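Local coordinates for protein agarase (Pseudoalteromonas fuliginea, PDB 6XJ9) that probably hydrolyses agarose and its oligosaccharides as a family GH50 glycoside hydrolase of a marine bacterium, at residues 227-232 and 720-725; 271-276 and 284-289; 558-563 and 584-589. All coordinates share one frame; numbering follows the deposited sequence.

Interaction 1 of 3, residues 227-232 and 720-725; sequences GQNAKQ and SPITGR
Ile722 reaches across to the loop residues Gly227 and Asn229, and every direct touch between 227-232 and 720-725 involves its side chain. From CB, which points at the facing loop, two branches diverge. The short one ends at CG2, 3.6 Å from Gly227 O. The long one has CG1 anti to the backbone N (chi1 -175°) and CD1 extended beyond it, and the CD1 methyl stops 3.6 Å from Asn229 CA and 3.7 Å from Asn229 CB. Phe679 also touches Ile722 and Asn229. Beside the methyls, a water bridges the two backbones: it donates to Gly227 O at 2.7 Å and accepts from Ile722 N at 2.9 Å. Asn229 OD1 serves its own loop, taking the backbone N of Gln232 at 3.0 Å in an Asx motif, while ND2 bonds Gln232 OE1 and, beyond the loop, Gly677 O. Ile722 stands in a type I turn, Pro721 to Gly724, in the loop between strand 709-714 and helix 745-763; 227-232 lies between strand 199-210 and helix 242-252. With no direct hydrogen bond between 227-232 and 720-725, this buried join rests on methyl contacts, and one water satisfies the two backbone polar groups that face each other.

Interaction 2 of 3, residues 271-276 and 284-289; sequences EGPKLE and AKYNDK
Ala284 opens the 284-289 segment with its methyl turned to the facing loop, where CB meets Leu275 CD2 at 4.0 Å. It is a light touch between two methyls. Leu275 brings CD2 there from a CG that stands anti to its own carbonyl carbon (chi1 -81°). Lys285, next along the strand, points the opposite way, and its NZ forms a salt bridge with Asp661, so Ala284 and Tyr286 face 271-276 while Lys285 between them points away. Tyr286 returns to the apolar side and makes the main contact. Its ring swings out with CG anti to the backbone N (chi1 179°) and meets Pro273 coming from the opposite direction. Pro273 CG rides over one face of the ring in a CH-pi contact, 3.7 Å from the Tyr286 centroid and 15° off the normal. It is displaced a little toward the rim, with Tyr286 CE1 its closest atom at 3.6 Å. Pro273 CD leans toward the phenol end, 4.1 Å from Tyr286 OH. Beyond the tyrosine, Asn287 and Asp288 form the corner of a type I' turn, both with positive phi, and the chain reverses into Lys289. Backbone bonds in both directions between Tyr286 and Lys289 close this tight beta hairpin, the turn that joins strands 282-286 and 289-293. Strand 282-286 is the outermost strand at one end of a mixed sheet, and the loop 271-276 packs along the side of it that Ala284 and Tyr286 present. Leu299 of strand 299-305 touches Pro273, Leu275 and Tyr286 alike, while Val293 of strand 289-293 touches Leu275 and Ala284, and Leu275 also shares a backbone hydrogen bond with Gly297.

Interaction 3 of 3, residues 558-563 and 584-589; sequences KVWHLN and LVDFSI
Trp560 meets two residues of helix 584-609 at once: Asp586 at the edge of its indole and Phe587 over one face. The indole N-H points straight at the carboxylate, NE1 giving its hydrogen to Asp586 OD2 at 2.7 Å with an angle of 169°. The oxygen lies almost in the indole plane and is approached on its anti side, somewhat out of the carboxylate plane, the carboxylate being turned moderately from the ring. In Asp586, CG anti to the carbonyl carbon (chi1 -56°) carries the carboxylate to the indole N-H; its CB lies beside the six-membered ring, 3.8 Å from Trp560 CZ2. Asp586 OD2 also bonds the Tyr550 hydroxyl, and OD1 pairs with Lys549, so this buried carboxylate is held at both oxygens and its negative charge is probably stabilised. Phe587 brings its ring edge-on to the indole in a T-shaped stack, planes at 86° and centroids of the Phe587 ring and the Trp560 six-membered ring 5.7 Å apart. Phe587 CE1 is the atom that comes over the indole, 4.2 Å from Trp560 CH2 and toward the rim of the face. Without the indole, as with an alanine here, Asp586 OD2 would probably lose one of its donors and the edge of Phe587 the face it packs on. The contact joins the last turn of helix 553-560, just before the chain leaves helical geometry at His561 with positive phi, to the first turns of helix 584-609. Helix 537-550 lines the same junction, with Met546 against both Trp560 and Asp586, while Leu529 of helix 523-529 touches both Trp560 and Phe587.

How the interactions relate
Interactions 1 and 3 are buried and interaction 2 lies at the surface, and no two of them share a helix, strand or loop. Interaction 1 ties loops 488 residues apart in sequence, and both other contacts fall within the span it closes; interactions 2 and 3 are local and follow one another along the chain. Their chemistry differs accordingly: methyls and one bridging water between loops, a proline on a tyrosine face beside an edge strand, and a direct hydrogen bond with an aromatic stack between helices. Interactions 1 and 3 lie on opposite sides of the chain's centre, their centres about 53 Å apart, and none of the three touches another.

Interaction 1 of 3, residues 227-232 and 720-725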
loop_
_atom_site.group_PDB
_atom_site.type_symbol
_atom_site.label_atom_id
_atom_site.label_comp_id
_atom_site.label_asym_id
_atom_site.label_seq_id
_atom_site.Cartn_x
_atom_site.Cartn_y
_atom_site.Cartn_z
ATOM N N GLY A 227 19.543 14.356 3.505
ATOM C CA GLY A 227 18.748 15.094 2.536
ATOM C C GLY A 227 17.254 14.828 2.697
ATOM O O GLY A 227 16.492 15.026 1.754
ATOM N N GLN A 228 16.851 14.400 3.902
ATOM C CA GLN A 228 15.465 14.051 4.180
ATOM C C GLN A 228 14.774 15.211 4.889
ATOM O O GLN A 228 15.428 16.132 5.368
ATOM C CB GLN A 228 15.372 12.785 5.038
ATOM C CG GLN A 228 16.082 11.563 4.454
ATOM C CD GLN A 228 15.975 10.390 5.402
ATOM O OE1 GLN A 228 15.434 9.335 5.065
ATOM N NE2 GLN A 228 16.452 10.578 6.624
ATOM N N ASN A 229 13.440 15.161 4.908
ATOM C CA ASN A 229 12.606 16.029 5.716
ATOM C C ASN A 229 13.011 15.803 7.176
ATOM O O ASN A 229 12.778 14.725 7.719
ATOM C CB ASN A 229 11.138 15.680 5.469
ATOM C CG ASN A 229 10.135 16.607 6.122
ATOM O OD1 ASN A 229 10.350 17.083 7.231
ATOM N ND2 ASN A 229 9.000 16.814 5.466
ATOM N N ALA A 230 13.637 16.815 7.792
ATOM C CA ALA A 230 14.203 16.660 9.124
ATOM C C ALA A 230 13.094 16.632 10.173
ATOM O O ALA A 230 13.120 15.811 11.085
ATOM C CB ALA A 230 15.185 17.770 9.397
ATOM N N LYS A 231 12.102 17.506 10.011
ATOM C CA LYS A 231 11.161 17.799 11.081
ATOM C C LYS A 231 10.012 16.798 11.096
ATOM O O LYS A 231 9.365 16.643 12.123
ATOM C CB LYS A 231 10.678 19.249 10.987
ATOM C CG LYS A 231 11.793 20.273 11.160
ATOM C CD LYS A 231 11.492 21.564 10.445
ATOM C CE LYS A 231 11.848 22.778 11.270
ATOM N NZ LYS A 231 11.381 24.011 10.597
ATOM N N GLN A 232 9.766 16.127 9.964
ATOM C CA GLN A 232 8.640 15.206 9.868
ATOM C C GLN A 232 9.138 13.759 9.843
ATOM O O GLN A 232 10.188 13.459 9.269
ATOM C CB GLN A 232 7.789 15.496 8.620
ATOM C CG GLN A 232 7.074 16.847 8.647
ATOM C CD GLN A 232 6.160 17.086 7.464
ATOM O OE1 GLN A 232 6.588 17.436 6.366
ATOM N NE2 GLN A 232 4.868 16.927 7.693
ATOM N N SER A 720 13.203 14.331 -6.612
ATOM C CA SER A 720 13.884 15.610 -6.710
ATOM C C SER A 720 14.352 15.996 -5.309
ATOM O O SER A 720 13.740 15.556 -4.341
ATOM C CB SER A 720 12.966 16.652 -7.282
ATOM O OG SER A 720 12.885 16.522 -8.696
ATOM N N PRO A 721 15.452 16.776 -5.144
ATOM C CA PRO A 721 15.827 17.286 -3.825
ATOM C C PRO A 721 14.631 17.946 -3.152
ATOM O O PRO A 721 13.806 18.581 -3.813
ATOM C CB PRO A 721 16.922 18.311 -4.127
ATOM C CG PRO A 721 17.554 17.765 -5.400
ATOM C CD PRO A 721 16.395 17.189 -6.194
ATOM N N ILE A 722 14.547 17.782 -1.831
ATOM C CA ILE A 722 13.440 18.346 -1.079
ATOM C C ILE A 722 13.476 19.872 -1.162
ATOM O O ILE A 722 12.431 20.509 -1.065
ATOM C CB ILE A 722 13.425 17.812 0.371
ATOM C CG1 ILE A 722 12.207 18.296 1.163
ATOM C CG2 ILE A 722 14.726 18.122 1.085
ATOM C CD1 ILE A 722 12.058 17.651 2.531
ATOM N N THR A 723 14.673 20.444 -1.374
ATOM C CA THR A 723 14.855 21.886 -1.426
ATOM C C THR A 723 14.991 22.388 -2.865
ATOM O O THR A 723 15.454 23.506 -3.108
ATOM C CB THR A 723 16.062 22.294 -0.582
ATOM O OG1 THR A 723 17.094 21.415 -1.024
ATOM C CG2 THR A 723 15.812 22.113 0.902
ATOM N N GLY A 724 14.578 21.552 -3.817
ATOM C CA GLY A 724 14.526 21.964 -5.209
ATOM C C GLY A 724 15.752 21.492 -5.979
ATOM O O GLY A 724 16.876 21.617 -5.504
ATOM N N ARG A 725 15.525 20.918 -7.163
ATOM C CA ARG A 725 16.629 20.739 -8.090
ATOM C C ARG A 725 17.197 22.121 -8.431
ATOM O O ARG A 725 16.439 23.081 -8.534
ATOM C CB ARG A 725 16.201 19.914 -9.305
ATOM C CG ARG A 725 15.357 20.679 -10.308
ATOM C CD ARG A 725 14.973 19.801 -11.472
ATOM N NE ARG A 725 14.307 20.564 -12.518
ATOM C CZ ARG A 725 13.797 20.013 -13.612
ATOM N NH1 ARG A 725 13.875 18.705 -13.793
ATOM N NH2 ARG A 725 13.209 20.768 -14.518
HETATM O O HOH W 1 16.313 15.790 -0.781
#

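Interaction 2 of 3, residues 271-276 and 284-289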
loop_
_atom_site.group_PDB
_atom_site.type_symbol
_atom_site.label_atom_id
_atom_site.label_comp_id
_atom_site.label_asym_id
_atom_site.label_seq_id
_atom_site.Cartn_x
_atom_site.Cartn_y
_atom_site.Cartn_z
ATOM N N GLU A 271 7.689 -16.126 -24.740
ATOM C CA GLU A 271 6.711 -17.152 -25.080
ATOM C C GLU A 271 5.812 -16.716 -26.232
ATOM O O GLU A 271 4.904 -17.453 -26.617
ATOM C CB GLU A 271 5.864 -17.558 -23.876
ATOM C CG GLU A 271 6.624 -18.386 -22.859
ATOM C CD GLU A 271 5.982 -18.401 -21.484
ATOM O OE1 GLU A 271 5.729 -17.306 -20.933
ATOM O OE2 GLU A 271 5.727 -19.509 -20.968
ATOM N N GLY A 272 6.062 -15.532 -26.793
ATOM C CA GLY A 272 5.192 -15.029 -27.844
ATOM C C GLY A 272 5.760 -15.322 -29.226
ATOM O O GLY A 272 6.724 -16.062 -29.350
ATOM N N PRO A 273 5.226 -14.714 -30.303
ATOM C CA PRO A 273 5.702 -15.002 -31.656
ATOM C C PRO A 273 7.161 -14.607 -31.866
ATOM O O PRO A 273 7.688 -13.727 -31.184
ATOM C CB PRO A 273 4.807 -14.128 -32.547
ATOM C CG PRO A 273 4.331 -13.015 -31.633
ATOM C CD PRO A 273 4.189 -13.669 -30.276
ATOM N N LYS A 274 7.811 -15.285 -32.815
ATOM C CA LYS A 274 9.175 -14.949 -33.183
ATOM C C LYS A 274 9.163 -14.417 -34.610
ATOM O O LYS A 274 8.744 -15.113 -35.532
ATOM C CB LYS A 274 10.081 -16.177 -33.061
ATOM C CG LYS A 274 11.574 -15.886 -33.123
ATOM C CD LYS A 274 12.260 -16.137 -31.803
ATOM C CE LYS A 274 13.768 -16.067 -31.889
ATOM N NZ LYS A 274 14.299 -16.873 -33.014
ATOM N N LEU A 275 9.604 -13.166 -34.758
ATOM C CA LEU A 275 9.592 -12.431 -36.013
ATOM C C LEU A 275 11.027 -12.368 -36.526
ATOM O O LEU A 275 11.929 -12.864 -35.864
ATOM C CB LEU A 275 9.083 -11.013 -35.719
ATOM C CG LEU A 275 7.572 -10.818 -35.610
ATOM C CD1 LEU A 275 6.949 -11.776 -34.615
ATOM C CD2 LEU A 275 7.238 -9.378 -35.241
ATOM N N GLU A 276 11.228 -11.732 -37.687
ATOM C CA GLU A 276 12.551 -11.552 -38.266
ATOM C C GLU A 276 13.460 -10.874 -37.243
ATOM O O GLU A 276 13.100 -9.835 -36.688
ATOM C CB GLU A 276 12.451 -10.728 -39.555
ATOM C CG GLU A 276 13.802 -10.289 -40.100
ATOM C CD GLU A 276 13.785 -9.494 -41.395
ATOM O OE1 GLU A 276 14.712 -9.674 -42.196
ATOM O OE2 GLU A 276 12.853 -8.697 -41.604
ATOM N N ALA A 284 6.780 -3.316 -35.310
ATOM C CA ALA A 284 5.893 -4.184 -36.077
ATOM C C ALA A 284 4.508 -4.201 -35.444
ATOM O O ALA A 284 4.338 -3.785 -34.306
ATOM C CB ALA A 284 6.437 -5.592 -36.194
ATOM N N LYS A 285 3.541 -4.743 -36.188
ATOM C CA LYS A 285 2.205 -4.965 -35.672
ATOM C C LYS A 285 2.019 -6.451 -35.388
ATOM O O LYS A 285 2.527 -7.299 -36.108
ATOM C CB LYS A 285 1.178 -4.528 -36.713
ATOM C CG LYS A 285 1.049 -3.029 -36.912
ATOM C CD LYS A 285 0.131 -2.739 -38.081
ATOM C CE LYS A 285 -0.329 -1.303 -38.164
ATOM N NZ LYS A 285 -1.219 -1.119 -39.333
ATOM N N TYR A 286 1.272 -6.747 -34.323
ATOM C CA TYR A 286 0.835 -8.096 -34.031
ATOM C C TYR A 286 -0.569 -8.006 -33.447
ATOM O O TYR A 286 -0.824 -7.185 -32.566
ATOM C CB TYR A 286 1.813 -8.781 -33.075
ATOM C CG TYR A 286 1.428 -10.193 -32.702
ATOM C CD1 TYR A 286 1.544 -11.234 -33.614
ATOM C CD2 TYR A 286 0.928 -10.485 -31.443
ATOM C CE1 TYR A 286 1.176 -12.529 -33.280
ATOM C CE2 TYR A 286 0.574 -11.774 -31.088
ATOM C CZ TYR A 286 0.692 -12.799 -32.012
ATOM O OH TYR A 286 0.331 -14.068 -31.655
ATOM N N ASN A 287 -1.491 -8.804 -33.989
ATOM C CA ASN A 287 -2.814 -8.902 -33.398
ATOM C C ASN A 287 -3.506 -7.542 -33.454
ATOM O O ASN A 287 -4.190 -7.169 -32.508
ATOM C CB ASN A 287 -2.685 -9.318 -31.929
ATOM C CG ASN A 287 -3.728 -10.311 -31.471
ATOM O OD1 ASN A 287 -4.911 -9.989 -31.405
ATOM N ND2 ASN A 287 -3.289 -11.512 -31.124
ATOM N N ASP A 288 -3.273 -6.785 -34.534
ATOM C CA ASP A 288 -3.929 -5.506 -34.780
ATOM C C ASP A 288 -3.493 -4.439 -33.764
ATOM O O ASP A 288 -4.244 -3.509 -33.468
ATOM C CB ASP A 288 -5.455 -5.653 -34.798
ATOM C CG ASP A 288 -6.169 -4.542 -35.557
ATOM O OD1 ASP A 288 -5.519 -3.891 -36.403
ATOM O OD2 ASP A 288 -7.378 -4.339 -35.300
ATOM N N LYS A 289 -2.281 -4.578 -33.224
ATOM C CA LYS A 289 -1.748 -3.604 -32.286
ATOM C C LYS A 289 -0.282 -3.337 -32.616
ATOM O O LYS A 289 0.439 -4.247 -33.023
ATOM C CB LYS A 289 -1.888 -4.135 -30.855
ATOM C CG LYS A 289 -3.320 -4.430 -30.420
ATOM C CD LYS A 289 -3.403 -5.133 -29.091
ATOM C CE LYS A 289 -4.833 -5.369 -28.645
ATOM N NZ LYS A 289 -4.926 -5.248 -27.171
#

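Interaction 3 of 3, residues 558-563 and 584-589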
loop_
_atom_site.group_PDB
_atom_site.type_symbol
_atom_site.label_atom_id
_atom_site.label_comp_id
_atom_site.label_asym_id
_atom_site.label_seq_id
_atom_site.Cartn_x
_atom_site.Cartn_y
_atom_site.Cartn_z
ATOM N N LYS A 558 -6.597 38.938 -50.839
ATOM C CA LYS A 558 -8.017 38.633 -50.767
ATOM C C LYS A 558 -8.272 37.663 -49.618
ATOM O O LYS A 558 -9.177 37.868 -48.813
ATOM C CB LYS A 558 -8.510 38.031 -52.087
ATOM C CG LYS A 558 -8.575 38.989 -53.269
ATOM C CD LYS A 558 -9.163 38.367 -54.523
ATOM C CE LYS A 558 -10.673 38.240 -54.476
ATOM N NZ LYS A 558 -11.221 37.790 -55.777
ATOM N N VAL A 559 -7.462 36.602 -49.547
ATOM C CA VAL A 559 -7.727 35.534 -48.597
ATOM C C VAL A 559 -7.396 36.021 -47.188
ATOM O O VAL A 559 -8.198 35.848 -46.276
ATOM C CB VAL A 559 -7.015 34.218 -48.986
ATOM C CG1 VAL A 559 -7.279 33.102 -47.981
ATOM C CG2 VAL A 559 -7.428 33.755 -50.374
ATOM N N TRP A 560 -6.251 36.702 -47.044
ATOM C CA TRP A 560 -5.717 37.111 -45.751
ATOM C C TRP A 560 -6.328 38.437 -45.282
ATOM O O TRP A 560 -6.115 38.834 -44.133
ATOM C CB TRP A 560 -4.179 37.184 -45.800
ATOM C CG TRP A 560 -3.442 35.879 -45.931
ATOM C CD1 TRP A 560 -3.905 34.708 -46.461
ATOM C CD2 TRP A 560 -2.076 35.623 -45.541
ATOM N NE1 TRP A 560 -2.930 33.743 -46.422
ATOM C CE2 TRP A 560 -1.793 34.279 -45.872
ATOM C CE3 TRP A 560 -1.068 36.391 -44.946
ATOM C CZ2 TRP A 560 -0.551 33.692 -45.611
ATOM C CZ3 TRP A 560 0.166 35.819 -44.708
ATOM C CH2 TRP A 560 0.416 34.485 -45.034
ATOM N N HIS A 561 -7.090 39.091 -46.172
ATOM C CA HIS A 561 -7.710 40.392 -45.952
ATOM C C HIS A 561 -6.645 41.454 -45.689
ATOM O O HIS A 561 -6.719 42.185 -44.706
ATOM C CB HIS A 561 -8.796 40.336 -44.867
ATOM C CG HIS A 561 -9.852 41.382 -45.017
ATOM N ND1 HIS A 561 -10.624 41.496 -46.161
ATOM C CD2 HIS A 561 -10.280 42.348 -44.175
ATOM C CE1 HIS A 561 -11.477 42.492 -46.019
ATOM N NE2 HIS A 561 -11.283 43.033 -44.810
ATOM N N LEU A 562 -5.656 41.518 -46.584
ATOM C CA LEU A 562 -4.580 42.487 -46.492
ATOM C C LEU A 562 -4.558 43.335 -47.759
ATOM O O LEU A 562 -5.343 43.110 -48.675
ATOM C CB LEU A 562 -3.257 41.741 -46.291
ATOM C CG LEU A 562 -3.140 40.992 -44.963
ATOM C CD1 LEU A 562 -1.868 40.158 -44.913
ATOM C CD2 LEU A 562 -3.208 41.957 -43.790
ATOM N N ASN A 563 -3.642 44.308 -47.776
ATOM C CA ASN A 563 -3.468 45.253 -48.861
ATOM C C ASN A 563 -1.972 45.423 -49.102
ATOM O O ASN A 563 -1.462 46.541 -49.117
ATOM C CB ASN A 563 -4.148 46.592 -48.550
ATOM C CG ASN A 563 -5.662 46.519 -48.585
ATOM O OD1 ASN A 563 -6.251 46.124 -49.592
ATOM N ND2 ASN A 563 -6.306 46.911 -47.496
ATOM N N LEU A 584 -6.013 30.664 -42.269
ATOM C CA LEU A 584 -5.571 29.625 -41.342
ATOM C C LEU A 584 -5.175 28.359 -42.107
ATOM O O LEU A 584 -4.392 27.546 -41.615
ATOM C CB LEU A 584 -6.645 29.363 -40.275
ATOM C CG LEU A 584 -6.852 30.466 -39.231
ATOM C CD1 LEU A 584 -7.816 30.016 -38.142
ATOM C CD2 LEU A 584 -5.531 30.916 -38.597
ATOM N N VAL A 585 -5.671 28.221 -43.344
ATOM C CA VAL A 585 -5.313 27.066 -44.156
ATOM C C VAL A 585 -3.843 27.203 -44.562
ATOM O O VAL A 585 -3.089 26.227 -44.545
ATOM C CB VAL A 585 -6.273 26.850 -45.351
ATOM C CG1 VAL A 585 -5.688 25.926 -46.408
ATOM C CG2 VAL A 585 -7.630 26.328 -44.901
ATOM N N ASP A 586 -3.438 28.440 -44.857
ATOM C CA ASP A 586 -2.061 28.776 -45.182
ATOM C C ASP A 586 -1.163 28.673 -43.944
ATOM O O ASP A 586 -0.019 28.230 -44.054
ATOM C CB ASP A 586 -1.986 30.146 -45.864
ATOM C CG ASP A 586 -2.857 30.204 -47.112
ATOM O OD1 ASP A 586 -2.881 29.205 -47.832
ATOM O OD2 ASP A 586 -3.543 31.225 -47.321
ATOM N N PHE A 587 -1.675 29.099 -42.781
ATOM C CA PHE A 587 -0.939 29.013 -41.523
ATOM C C PHE A 587 -0.571 27.557 -41.250
ATOM O O PHE A 587 0.527 27.255 -40.788
ATOM C CB PHE A 587 -1.728 29.658 -40.377
ATOM C CG PHE A 587 -1.700 31.171 -40.332
ATOM C CD1 PHE A 587 -1.381 31.925 -41.454
ATOM C CD2 PHE A 587 -1.988 31.850 -39.154
ATOM C CE1 PHE A 587 -1.352 33.314 -41.403
ATOM C CE2 PHE A 587 -1.988 33.240 -39.108
ATOM C CZ PHE A 587 -1.655 33.970 -40.231
ATOM N N SER A 588 -1.509 26.665 -41.576
ATOM C CA SER A 588 -1.352 25.231 -41.412
ATOM C C SER A 588 -0.280 24.684 -42.354
ATOM O O SER A 588 0.503 23.823 -41.959
ATOM C CB SER A 588 -2.671 24.558 -41.618
ATOM O OG SER A 588 -2.708 23.343 -40.894
ATOM N N ILE A 589 -0.260 25.188 -43.595
ATOM C CA ILE A 589 0.703 24.784 -44.613
ATOM C C ILE A 589 2.102 25.205 -44.167
ATOM O O ILE A 589 3.053 24.424 -44.265
ATOM C CB ILE A 589 0.316 25.376 -45.990
ATOM C CG1 ILE A 589 -0.828 24.583 -46.643
ATOM C CG2 ILE A 589 1.517 25.489 -46.918
ATOM C CD1 ILE A 589 -1.418 25.240 -47.884
#